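Local coordinates for protein probable 2-hydroxyhepta-2,4-diene-1,7-dioate isomerase (Thermus thermophilus, PDB 2DFU) that probably works as a metal-binding isomerase of the fumarylacetoacetate hydrolase family, with 2-hydroxyhepta-2,4-diene-1,7-dioate as its likely substrate, at residues K2-N7 / V39-P44; E15-L20 / R33-S38; A45-I50 / L222-T227; V142-T147 / L242-E247. All coordinates share one frame; numbering follows the deposited sequence.

Contact 1 of 4, residues K2-N7 / V39-P44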
loop_
_atom_site.group_PDB
_atom_site.type_symbol
_atom_site.label_atom_id
_atom_site.label_comp_id
_atom_site.label_asym_id
_atom_site.label_seq_id
_atom_site.Cartn_x
_atom_site.Cartn_y
_atom_site.Cartn_z
ATOM N N LYS A 2 11.030 14.878 19.511
ATOM C CA LYS A 2 9.812 14.857 18.716
ATOM C C LYS A 2 10.087 15.341 17.303
ATOM O O LYS A 2 10.567 16.451 17.094
ATOM C CB LYS A 2 8.731 15.738 19.356
ATOM C CG LYS A 2 7.830 15.040 20.388
ATOM C CD LYS A 2 8.540 14.754 21.684
ATOM C CE LYS A 2 7.562 14.411 22.812
ATOM N NZ LYS A 2 7.070 13.009 22.780
ATOM N N ILE A 3 9.784 14.496 16.328
ATOM C CA ILE A 3 9.986 14.836 14.926
ATOM C C ILE A 3 8.618 14.971 14.267
ATOM O O ILE A 3 7.748 14.117 14.454
ATOM C CB ILE A 3 10.795 13.731 14.197
ATOM C CG1 ILE A 3 12.275 13.836 14.587
ATOM C CG2 ILE A 3 10.593 13.833 12.684
ATOM C CD1 ILE A 3 13.155 12.780 13.941
ATOM N N LEU A 4 8.422 16.039 13.501
ATOM C CA LEU A 4 7.136 16.231 12.834
ATOM C C LEU A 4 7.257 16.654 11.377
ATOM O O LEU A 4 8.329 17.038 10.914
ATOM C CB LEU A 4 6.299 17.276 13.573
ATOM C CG LEU A 4 6.864 18.699 13.560
ATOM C CD1 LEU A 4 5.742 19.723 13.720
ATOM C CD2 LEU A 4 7.890 18.838 14.666
ATOM N N ARG A 5 6.146 16.548 10.658
ATOM C CA ARG A 5 6.069 16.967 9.258
ATOM C C ARG A 5 5.012 18.051 9.258
ATOM O O ARG A 5 3.978 17.895 9.898
ATOM C CB ARG A 5 5.599 15.833 8.342
ATOM C CG ARG A 5 6.702 14.953 7.812
ATOM C CD ARG A 5 6.136 13.905 6.857
ATOM N NE ARG A 5 5.808 14.453 5.544
ATOM C CZ ARG A 5 4.590 14.476 5.009
ATOM N NH1 ARG A 5 3.546 13.993 5.667
ATOM N NH2 ARG A 5 4.425 14.956 3.783
ATOM N N PHE A 6 5.257 19.140 8.543
ATOM C CA PHE A 6 4.299 20.231 8.524
ATOM C C PHE A 6 4.304 21.019 7.216
ATOM O O PHE A 6 5.219 20.897 6.399
ATOM C CB PHE A 6 4.588 21.181 9.685
ATOM C CG PHE A 6 5.940 21.818 9.614
ATOM C CD1 PHE A 6 7.080 21.102 9.960
ATOM C CD2 PHE A 6 6.082 23.124 9.151
ATOM C CE1 PHE A 6 8.344 21.672 9.843
ATOM C CE2 PHE A 6 7.340 23.705 9.028
ATOM C CZ PHE A 6 8.478 22.976 9.376
ATOM N N ASN A 7 3.267 21.831 7.037
ATOM C CA ASN A 7 3.113 22.665 5.851
ATOM C C ASN A 7 3.334 21.899 4.550
ATOM O O ASN A 7 2.711 20.869 4.338
ATOM C CB ASN A 7 4.049 23.874 5.948
ATOM C CG ASN A 7 3.643 24.832 7.062
ATOM O OD1 ASN A 7 2.615 24.638 7.718
ATOM N ND2 ASN A 7 4.446 25.870 7.279
ATOM N N VAL A 39 1.672 26.377 12.093
ATOM C CA VAL A 39 1.881 25.417 11.012
ATOM C C VAL A 39 0.739 24.428 10.868
ATOM O O VAL A 39 -0.078 24.273 11.768
ATOM C CB VAL A 39 3.195 24.611 11.203
ATOM C CG1 VAL A 39 4.351 25.559 11.453
ATOM C CG2 VAL A 39 3.050 23.619 12.359
ATOM N N THR A 40 0.680 23.771 9.716
ATOM C CA THR A 40 -0.336 22.757 9.477
ATOM C C THR A 40 0.341 21.405 9.703
ATOM O O THR A 40 1.191 20.982 8.915
ATOM C CB THR A 40 -0.868 22.814 8.036
ATOM O OG1 THR A 40 -1.533 24.068 7.821
ATOM C CG2 THR A 40 -1.845 21.672 7.789
ATOM N N LEU A 41 -0.022 20.745 10.797
ATOM C CA LEU A 41 0.544 19.446 11.132
ATOM C C LEU A 41 0.122 18.373 10.143
ATOM O O LEU A 41 -1.044 18.276 9.788
ATOM C CB LEU A 41 0.100 19.012 12.524
ATOM C CG LEU A 41 1.109 19.039 13.665
ATOM C CD1 LEU A 41 0.577 18.150 14.780
ATOM C CD2 LEU A 41 2.464 18.530 13.197
ATOM N N LEU A 42 1.083 17.562 9.718
ATOM C CA LEU A 42 0.827 16.473 8.784
ATOM C C LEU A 42 1.186 15.141 9.440
ATOM O O LEU A 42 1.827 15.107 10.491
ATOM C CB LEU A 42 1.697 16.641 7.530
ATOM C CG LEU A 42 1.544 17.917 6.698
ATOM C CD1 LEU A 42 2.612 17.945 5.594
ATOM C CD2 LEU A 42 0.130 17.967 6.096
ATOM N N PRO A 43 0.755 14.024 8.840
ATOM C CA PRO A 43 1.112 12.735 9.441
ATOM C C PRO A 43 2.652 12.696 9.386
ATOM O O PRO A 43 3.252 13.066 8.372
ATOM C CB PRO A 43 0.464 11.733 8.498
ATOM C CG PRO A 43 -0.764 12.468 8.034
ATOM C CD PRO A 43 -0.227 13.851 7.752
ATOM N N PRO A 44 3.307 12.252 10.469
ATOM C CA PRO A 44 4.771 12.181 10.553
ATOM C C PRO A 44 5.478 11.085 9.760
ATOM O O PRO A 44 6.431 10.471 10.253
ATOM C CB PRO A 44 5.011 12.045 12.049
ATOM C CG PRO A 44 3.865 11.167 12.460
ATOM C CD PRO A 44 2.684 11.772 11.718
HETATM O O HOH W 1 3.922 15.301 12.141
HETATM O O HOH W 2 -0.099 26.738 7.660
#
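Leu4 and Leu41 cross at about a right angle, CD1 to CD2 at 3.5 Å, where strand 2-6 of the N-terminal, Rv2993c-like part of the chain takes up a short antiparallel neighbour. The pairing illustrates how side chains and water can complete a strand contact that the backbone makes only in part. At Arg5 the carbonyl accepts a bond from the backbone N of Leu42, whereas the amide works through a water that accepts from Arg5 N and lies 2.7 Å from Leu42 O, to which it can donate. The Arg5 side chain bends at chi3 (76°), and this turn carries NH1 to Pro43 O at 2.9 Å, in the plane of both the carbonyl and the guanidinium. Leu42 CD1 covers one face of the same group near its rim, 3.9 Å from NH2. With an alanine here, Pro43 O would probably lose its side-chain donor and Leu42 CD1 the flat surface it rests on. Phe6 pairs with Leu41 in a non-hydrogen-bonded register. Its CA sits 3.2 Å from Thr40 O in a CA-H...O contact, and its CD2 approaches Val39 CG1 at 3.8 Å, while Tyr34 meets the ring edge-to-face. Asn7, beyond the strand, has a positive phi and turns the chain, yet it holds Thr40 by two bonds: its N donates to Thr40 O at 2.9 Å, and its OD1 accepts from Thr40 N. Asn7 OD1 thus takes the part of a strand carbonyl, met almost head-on by Thr40 N at 2.9 Å with an N-H...O angle of 172°.

Contact 2 of 4, residues E15-L20 / R33-S38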
loop_
_atom_site.group_PDB
_atom_site.type_symbol
_atom_site.label_atom_id
_atom_site.label_comp_id
_atom_site.label_asym_id
_atom_site.label_seq_id
_atom_site.Cartn_x
_atom_site.Cartn_y
_atom_site.Cartn_z
ATOM N N GLU A 15 10.464 21.869 19.903
ATOM C CA GLU A 15 11.091 22.305 21.148
ATOM C C GLU A 15 10.111 23.263 21.817
ATOM O O GLU A 15 10.019 24.434 21.451
ATOM C CB GLU A 15 12.426 23.006 20.881
ATOM C CG GLU A 15 13.541 22.086 20.370
ATOM C CD GLU A 15 13.841 20.913 21.301
ATOM O OE1 GLU A 15 13.236 20.817 22.394
ATOM O OE2 GLU A 15 14.694 20.076 20.937
ATOM N N GLY A 16 9.368 22.748 22.789
ATOM C CA GLY A 16 8.383 23.569 23.470
ATOM C C GLY A 16 7.279 23.909 22.487
ATOM O O GLY A 16 6.568 23.024 22.014
ATOM N N GLU A 17 7.145 25.188 22.160
ATOM C CA GLU A 17 6.124 25.619 21.217
ATOM C C GLU A 17 6.731 25.985 19.861
ATOM O O GLU A 17 6.029 26.469 18.978
ATOM C CB GLU A 17 5.378 26.830 21.767
ATOM C CG GLU A 17 6.271 28.027 21.993
ATOM C CD GLU A 17 5.520 29.335 21.865
ATOM O OE1 GLU A 17 4.874 29.526 20.811
ATOM O OE2 GLU A 17 5.578 30.168 22.802
ATOM N N LEU A 18 8.029 25.756 19.702
ATOM C CA LEU A 18 8.712 26.084 18.454
ATOM C C LEU A 18 9.045 24.882 17.588
ATOM O O LEU A 18 9.526 23.862 18.081
ATOM C CB LEU A 18 10.017 26.839 18.737
ATOM C CG LEU A 18 9.944 28.293 19.210
ATOM C CD1 LEU A 18 11.331 28.755 19.647
ATOM C CD2 LEU A 18 9.421 29.180 18.085
ATOM N N VAL A 19 8.783 25.017 16.293
ATOM C CA VAL A 19 9.100 23.981 15.320
ATOM C C VAL A 19 10.371 24.442 14.618
ATOM O O VAL A 19 10.388 25.494 13.981
ATOM C CB VAL A 19 7.994 23.828 14.261
ATOM C CG1 VAL A 19 8.440 22.840 13.186
ATOM C CG2 VAL A 19 6.705 23.349 14.916
ATOM N N LEU A 20 11.441 23.666 14.750
ATOM C CA LEU A 20 12.702 24.014 14.114
ATOM C C LEU A 20 12.847 23.109 12.902
ATOM O O LEU A 20 12.983 21.896 13.039
ATOM C CB LEU A 20 13.850 23.809 15.108
ATOM C CG LEU A 20 13.534 24.568 16.406
ATOM C CD1 LEU A 20 14.398 24.079 17.547
ATOM C CD2 LEU A 20 13.710 26.052 16.169
ATOM N N ARG A 33 12.498 28.657 11.684
ATOM C CA ARG A 33 11.731 28.204 12.837
ATOM C C ARG A 33 10.311 28.737 12.688
ATOM O O ARG A 33 10.101 29.764 12.053
ATOM C CB ARG A 33 12.351 28.715 14.140
ATOM C CG ARG A 33 12.317 30.230 14.307
ATOM C CD ARG A 33 12.947 30.630 15.635
ATOM N NE ARG A 33 12.844 32.063 15.911
ATOM C CZ ARG A 33 13.545 33.011 15.291
ATOM N NH1 ARG A 33 14.419 32.695 14.345
ATOM N NH2 ARG A 33 13.370 34.285 15.622
ATOM N N TYR A 34 9.344 28.032 13.260
ATOM C CA TYR A 34 7.950 28.445 13.185
ATOM C C TYR A 34 7.294 28.193 14.529
ATOM O O TYR A 34 7.776 27.374 15.307
ATOM C CB TYR A 34 7.183 27.614 12.152
ATOM C CG TYR A 34 7.788 27.529 10.770
ATOM C CD1 TYR A 34 8.949 26.790 10.533
ATOM C CD2 TYR A 34 7.171 28.155 9.685
ATOM C CE1 TYR A 34 9.479 26.673 9.245
ATOM C CE2 TYR A 34 7.689 28.044 8.397
ATOM C CZ TYR A 34 8.842 27.303 8.182
ATOM O OH TYR A 34 9.345 27.191 6.906
ATOM N N ASP A 35 6.198 28.891 14.810
ATOM C CA ASP A 35 5.466 28.637 16.046
ATOM C C ASP A 35 4.577 27.447 15.705
ATOM O O ASP A 35 4.027 27.377 14.609
ATOM C CB ASP A 35 4.578 29.826 16.445
ATOM C CG ASP A 35 5.374 30.987 17.011
ATOM O OD1 ASP A 35 6.318 30.736 17.791
ATOM O OD2 ASP A 35 5.050 32.152 16.687
ATOM N N LEU A 36 4.435 26.511 16.634
ATOM C CA LEU A 36 3.607 25.345 16.385
ATOM C C LEU A 36 2.196 25.727 15.935
ATOM O O LEU A 36 1.665 25.166 14.969
ATOM C CB LEU A 36 3.515 24.483 17.646
ATOM C CG LEU A 36 2.654 23.231 17.486
ATOM C CD1 LEU A 36 3.182 22.379 16.334
ATOM C CD2 LEU A 36 2.657 22.443 18.781
ATOM N N ALA A 37 1.597 26.684 16.637
ATOM C CA ALA A 37 0.239 27.123 16.338
ATOM C C ALA A 37 0.064 27.659 14.922
ATOM O O ALA A 37 -1.048 27.696 14.406
ATOM C CB ALA A 37 -0.207 28.191 17.365
ATOM N N SER A 38 1.160 28.055 14.289
ATOM C CA SER A 38 1.099 28.609 12.940
ATOM C C SER A 38 1.297 27.616 11.794
ATOM O O SER A 38 1.123 27.981 10.630
ATOM C CB SER A 38 2.134 29.730 12.796
ATOM O OG SER A 38 1.956 30.721 13.792
HETATM O O HOH W 3 2.803 27.811 19.140
#
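Val19 and Tyr34 form the hydrogen-bonded pair at the centre of this antiparallel contact between strands 18-22 and 32-35. Val19 N donates to Tyr34 O at 2.7 Å, and Tyr34 N returns a bond to Val19 O, which also lies in the plane of the tyrosine ring at its edge. Strand 18-22 arrives through a tight hairpin whose type II' turn runs from Glu15 to Leu18; because strands 2-6, 10-15, 18-22 and 32-35 pair in chain order, the contact belongs to a meander. The Leu18 side chain lies on the face it shares with Asp35. Its CB rises beside Tyr34 O at 4.1 Å; CG, set beside the backbone N with chi1 -73°, then leads the branch toward Tyr34 and Asp35. At the tip, CD2 lies 3.7 Å from Tyr34 O and 3.5 Å from Asp35 OD1, running alongside the aspartate in the same direction. On the same face Leu20 CD2 crosses Arg33 CB at a slant, 3.6 Å away. On the other face Val19 CG2 meets Leu36 CD1 at 3.9 Å, and the valine goes on to pack on Leu4 and Phe6. Where the strand gives way to a 3-10 turn, Leu36 N still bonds to Glu17 O. Beside it the Glu17 and Asp35 carboxylates lie side by side, OE1 and OD1 3.6 Å apart. A water donates to Glu17 OE1 and accepts from Ala37 N. Two like charges this close would probably raise each other's proton affinity slightly, a cost that the exposed setting and water are likely to soften, with Arg93, which touches the glutamate, perhaps contributing.

Contact 3 of 4, residues A45-I50 / L222-T227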
loop_
_atom_site.group_PDB
_atom_site.type_symbol
_atom_site.label_atom_id
_atom_site.label_comp_id
_atom_site.label_asym_id
_atom_site.label_seq_id
_atom_site.Cartn_x
_atom_site.Cartn_y
_atom_site.Cartn_z
ATOM N N ALA A 45 5.021 10.846 8.539
ATOM C CA ALA A 45 5.629 9.837 7.680
ATOM C C ALA A 45 5.083 9.942 6.263
ATOM O O ALA A 45 4.040 10.542 6.043
ATOM C CB ALA A 45 5.353 8.434 8.236
ATOM N N THR A 46 5.809 9.353 5.315
ATOM C CA THR A 46 5.419 9.306 3.897
ATOM C C THR A 46 5.660 7.844 3.505
ATOM O O THR A 46 6.572 7.535 2.742
ATOM C CB THR A 46 6.318 10.220 3.025
ATOM O OG1 THR A 46 7.693 9.977 3.344
ATOM C CG2 THR A 46 6.005 11.684 3.275
ATOM N N PRO A 47 4.833 6.928 4.034
ATOM C CA PRO A 47 4.908 5.481 3.799
ATOM C C PRO A 47 4.624 4.954 2.405
ATOM O O PRO A 47 3.742 5.450 1.715
ATOM C CB PRO A 47 3.914 4.923 4.814
ATOM C CG PRO A 47 2.845 5.970 4.814
ATOM C CD PRO A 47 3.649 7.259 4.854
ATOM N N THR A 48 5.384 3.939 1.996
ATOM C CA THR A 48 5.157 3.311 0.706
ATOM C C THR A 48 3.992 2.360 0.954
ATOM O O THR A 48 3.288 1.961 0.030
ATOM C CB THR A 48 6.377 2.489 0.231
ATOM O OG1 THR A 48 6.608 1.399 1.137
ATOM C CG2 THR A 48 7.619 3.375 0.154
ATOM N N LYS A 49 3.796 2.007 2.221
ATOM C CA LYS A 49 2.710 1.114 2.620
ATOM C C LYS A 49 2.521 1.131 4.135
ATOM O O LYS A 49 3.415 1.538 4.874
ATOM C CB LYS A 49 2.995 -0.314 2.146
ATOM C CG LYS A 49 4.277 -0.915 2.697
ATOM C CD LYS A 49 4.511 -2.306 2.116
ATOM C CE LYS A 49 5.795 -2.926 2.654
ATOM N NZ LYS A 49 6.973 -2.143 2.219
ATOM N N ILE A 50 1.354 0.691 4.590
ATOM C CA ILE A 50 1.040 0.668 6.016
ATOM C C ILE A 50 0.609 -0.736 6.411
ATOM O O ILE A 50 -0.427 -1.227 5.959
ATOM C CB ILE A 50 -0.081 1.679 6.322
ATOM C CG1 ILE A 50 0.407 3.088 5.966
ATOM C CG2 ILE A 50 -0.489 1.604 7.792
ATOM C CD1 ILE A 50 -0.695 4.041 5.581
ATOM N N LEU A 222 10.389 5.013 6.457
ATOM C CA LEU A 222 9.166 5.788 6.631
ATOM C C LEU A 222 7.853 5.008 6.457
ATOM O O LEU A 222 6.773 5.598 6.460
ATOM C CB LEU A 222 9.196 7.038 5.739
ATOM C CG LEU A 222 10.435 7.917 6.001
ATOM C CD1 LEU A 222 10.367 9.192 5.166
ATOM C CD2 LEU A 222 10.523 8.268 7.478
ATOM N N ASP A 223 7.937 3.684 6.310
ATOM C CA ASP A 223 6.716 2.879 6.236
ATOM C C ASP A 223 6.140 2.936 7.649
ATOM O O ASP A 223 6.874 3.159 8.612
ATOM C CB ASP A 223 7.011 1.416 5.892
ATOM C CG ASP A 223 7.065 1.163 4.400
ATOM O OD1 ASP A 223 6.679 2.059 3.623
ATOM O OD2 ASP A 223 7.479 0.055 4.006
ATOM N N VAL A 224 4.836 2.727 7.773
ATOM C CA VAL A 224 4.181 2.768 9.072
ATOM C C VAL A 224 3.652 1.381 9.443
ATOM O O VAL A 224 3.143 0.646 8.591
ATOM C CB VAL A 224 3.005 3.795 9.059
ATOM C CG1 VAL A 224 2.192 3.694 10.330
ATOM C CG2 VAL A 224 3.557 5.208 8.905
ATOM N N VAL A 225 3.797 1.012 10.708
ATOM C CA VAL A 225 3.308 -0.283 11.178
ATOM C C VAL A 225 2.452 -0.033 12.408
ATOM O O VAL A 225 2.896 0.650 13.336
ATOM C CB VAL A 225 4.484 -1.226 11.558
ATOM C CG1 VAL A 225 3.949 -2.534 12.119
ATOM C CG2 VAL A 225 5.364 -1.496 10.333
ATOM N N LEU A 226 1.224 -0.551 12.404
ATOM C CA LEU A 226 0.313 -0.387 13.540
ATOM C C LEU A 226 0.424 -1.626 14.425
ATOM O O LEU A 226 0.502 -2.748 13.925
ATOM C CB LEU A 226 -1.133 -0.210 13.060
ATOM C CG LEU A 226 -1.406 0.897 12.032
ATOM C CD1 LEU A 226 -2.917 1.129 11.938
ATOM C CD2 LEU A 226 -0.708 2.183 12.423
ATOM N N THR A 227 0.412 -1.424 15.739
ATOM C CA THR A 227 0.582 -2.529 16.677
ATOM C C THR A 227 -0.643 -3.093 17.410
ATOM O O THR A 227 -0.504 -3.673 18.489
ATOM C CB THR A 227 1.635 -2.141 17.723
ATOM O OG1 THR A 227 1.164 -1.022 18.483
ATOM C CG2 THR A 227 2.931 -1.743 17.038
#
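Asp223 holds Thr48 and Lys49 with a single carboxylate, the tight half of a contact that leads into the parallel pairing of strands 50-53 and 224-226 in the fumarylacetoacetate hydrolase fold. OD1 accepts three bonds: Thr48 N comes nearly along its C-O direction at 2.8 Å, Thr48 OG1 takes the syn lone pair at 2.6 Å, and Lys49 N arrives from well above the plane. Chi1 of 64° puts the threonine OG1 between the backbone N and the carbonyl carbon, where N-H and hydroxyl of one residue can reach the same oxygen. OD2 forms a salt bridge with Lys49 NZ at 2.9 Å and also accepts from Glu220 N, while the ammonium donates again to Thr218 O. These bonds should fix the carboxylate's rotation and spread its charge. Pro83 and Asn84 of the second subunit pack against Thr48 and Lys49, so this cluster also lies at the dimer contact.

The solvent side is looser: exposed Thr46 lies alongside Leu222, with OG1 near CD1, and no polar bond ties the two. Separately, at the buried start of the parallel pairing, the backbone bond from Val224 N to Lys49 O is weak, at 3.4 Å. Apolar groups take over there: Pro47 CB approaches Val224 CG2, Ile50 CG1 runs beside Val224 CB at 4.1 Å, and Ala45 CB closes on Val224 CG2 at 3.8 Å.

Contact 4 of 4, residues V142-T147 / L242-E247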
loop_
_atom_site.group_PDB
_atom_site.type_symbol
_atom_site.label_atom_id
_atom_site.label_comp_id
_atom_site.label_asym_id
_atom_site.label_seq_id
_atom_site.Cartn_x
_atom_site.Cartn_y
_atom_site.Cartn_z
ATOM N N VAL A 142 1.156 8.038 17.156
ATOM C CA VAL A 142 -0.147 7.507 17.525
ATOM C C VAL A 142 -1.059 7.410 16.313
ATOM O O VAL A 142 -0.893 8.151 15.346
ATOM C CB VAL A 142 -0.817 8.415 18.582
ATOM C CG1 VAL A 142 -2.026 7.729 19.178
ATOM C CG2 VAL A 142 0.197 8.777 19.665
ATOM N N ALA A 143 -2.024 6.501 16.369
ATOM C CA ALA A 143 -2.955 6.343 15.263
ATOM C C ALA A 143 -4.324 5.909 15.731
ATOM O O ALA A 143 -4.501 5.440 16.854
ATOM C CB ALA A 143 -2.429 5.313 14.277
ATOM N N VAL A 144 -5.299 6.097 14.857
ATOM C CA VAL A 144 -6.649 5.640 15.112
ATOM C C VAL A 144 -6.940 4.780 13.889
ATOM O O VAL A 144 -6.983 5.283 12.768
ATOM C CB VAL A 144 -7.678 6.782 15.158
ATOM C CG1 VAL A 144 -9.074 6.194 15.166
ATOM C CG2 VAL A 144 -7.462 7.638 16.381
ATOM N N ASP A 145 -7.104 3.484 14.101
ATOM C CA ASP A 145 -7.398 2.572 13.008
ATOM C C ASP A 145 -8.913 2.572 12.813
ATOM O O ASP A 145 -9.631 1.813 13.464
ATOM C CB ASP A 145 -6.871 1.170 13.367
ATOM C CG ASP A 145 -7.293 0.094 12.372
ATOM O OD1 ASP A 145 -7.875 0.428 11.320
ATOM O OD2 ASP A 145 -7.040 -1.099 12.649
ATOM N N ILE A 146 -9.401 3.457 11.946
ATOM C CA ILE A 146 -10.833 3.539 11.669
ATOM C C ILE A 146 -11.281 2.250 10.972
ATOM O O ILE A 146 -10.663 1.816 9.997
ATOM C CB ILE A 146 -11.157 4.746 10.772
ATOM C CG1 ILE A 146 -10.766 6.045 11.485
ATOM C CG2 ILE A 146 -12.644 4.748 10.416
ATOM C CD1 ILE A 146 -11.647 6.390 12.677
ATOM N N THR A 147 -12.364 1.653 11.467
ATOM C CA THR A 147 -12.860 0.391 10.925
ATOM C C THR A 147 -14.359 0.347 10.605
ATOM O O THR A 147 -15.196 0.694 11.443
ATOM C CB THR A 147 -12.576 -0.763 11.927
ATOM O OG1 THR A 147 -11.182 -0.789 12.253
ATOM C CG2 THR A 147 -12.989 -2.090 11.342
ATOM N N LEU A 242 -12.321 12.620 19.075
ATOM C CA LEU A 242 -11.443 11.540 19.500
ATOM C C LEU A 242 -10.050 12.027 19.915
ATOM O O LEU A 242 -9.421 12.881 19.301
ATOM C CB LEU A 242 -11.297 10.526 18.376
ATOM C CG LEU A 242 -12.518 9.637 18.205
ATOM C CD1 LEU A 242 -13.560 10.273 17.290
ATOM C CD2 LEU A 242 -12.174 8.298 17.563
ATOM N N GLU A 243 -9.604 11.428 21.008
ATOM C CA GLU A 243 -8.289 11.733 21.532
ATOM C C GLU A 243 -7.581 10.436 21.916
ATOM O O GLU A 243 -8.062 9.667 22.726
ATOM C CB GLU A 243 -8.546 12.558 22.794
ATOM C CG GLU A 243 -7.312 13.217 23.399
ATOM C CD GLU A 243 -7.769 14.069 24.571
ATOM O OE1 GLU A 243 -7.010 14.224 25.519
ATOM O OE2 GLU A 243 -8.911 14.534 24.552
ATOM N N VAL A 244 -6.425 10.178 21.277
ATOM C CA VAL A 244 -5.652 9.025 21.719
ATOM C C VAL A 244 -4.326 9.447 22.339
ATOM O O VAL A 244 -3.470 10.029 21.685
ATOM C CB VAL A 244 -5.388 8.099 20.528
ATOM C CG1 VAL A 244 -4.654 6.841 21.001
ATOM C CG2 VAL A 244 -6.696 7.698 19.883
ATOM N N ALA A 245 -4.148 9.217 23.632
ATOM C CA ALA A 245 -2.937 9.641 24.305
ATOM C C ALA A 245 -2.018 8.457 24.569
ATOM O O ALA A 245 -2.444 7.430 25.097
ATOM C CB ALA A 245 -3.287 10.338 25.607
ATOM N N VAL A 246 -0.758 8.606 24.173
ATOM C CA VAL A 246 0.243 7.571 24.369
ATOM C C VAL A 246 1.347 8.218 25.185
ATOM O O VAL A 246 1.952 9.203 24.757
ATOM C CB VAL A 246 0.813 7.073 23.023
ATOM C CG1 VAL A 246 1.962 6.098 23.267
ATOM C CG2 VAL A 246 -0.281 6.390 22.222
ATOM N N GLU A 247 1.588 7.679 26.374
ATOM C CA GLU A 247 2.604 8.224 27.257
ATOM C C GLU A 247 3.972 8.256 26.600
ATOM O O GLU A 247 4.394 7.292 25.964
ATOM C CB GLU A 247 2.658 7.423 28.564
ATOM C CG GLU A 247 1.588 7.833 29.574
ATOM C CD GLU A 247 1.625 6.999 30.848
ATOM O OE1 GLU A 247 2.738 6.711 31.344
ATOM O OE2 GLU A 247 0.544 6.639 31.361
#
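Val142 pushes both of its methyl groups against the side chains of strand 241-246, one toward Val244 and the other toward Val246. Chi1 is -168°, which sets CG1 opposite the backbone N and CG2 opposite the carbonyl carbon; this directs CG1 at Val244 and CG2 at Val246. CG2 meets Val246 CG2 at 3.5 Å as the two side chains slide past each other in opposite directions. CG1 comes to Val244 CG1 at 3.3 Å, tighter than ordinary van der Waals contact, although the exact closeness of such a pair is doubtful. Val244 and Val144 likewise both have CG1 anti to the backbone N, and their CG2 methyls touch at 3.6 Å where the side chains cross at a slant. Val144 turns its other methyl, CG1, toward Leu242 CD2 at 4.4 Å. The axes of 142-144 and 242-246 come within 7.6 Å, with N-to-C directions 146° from one another, and the backbones face each other through side chains without pairing. This is consistent with two layers facing each other in the mixed beta-sandwich roll of this family: strand 137-148 pairs with 111-121 and 168-175, whereas 241-246 lies between 184-189 and 250-259. A glycine in place of Val142 would probably open a gap beside Val244 and Val246 and leave their methyls freer to shift. Asp145 takes no part in the packing; its OD1 is bridged to Lys81 and its OD2 to Lys162, with OD2 also near the carboxylates of Glu114 and Glu116, consistent with the acidic metal site of the family. Thr147 OG1 donates to Asp145 O from above the carbonyl plane, at 3.3 Å.

In the fold
From the N terminus, strand 2-6 opens the loop that contact 1 closes with 39-44, and contact 2 is nested inside it, joining 15-20 to 33-38. The two contacts touch through their side chains, notably Val39 against Tyr34, and both lie in the N-terminal part. The chain runs on at once into 45-50, which opens the far longer loop of contact 3, and Arg5 touches Ala45 and Thr46 at this junction. Contact 4 opens inside that loop at 142-147 and closes beyond it at 242-247; contacts 3 and 4 therefore cross, touching where Leu226 packs on Ala143 and Asp145. Together they link early and late strands of the hydrolase-like domain.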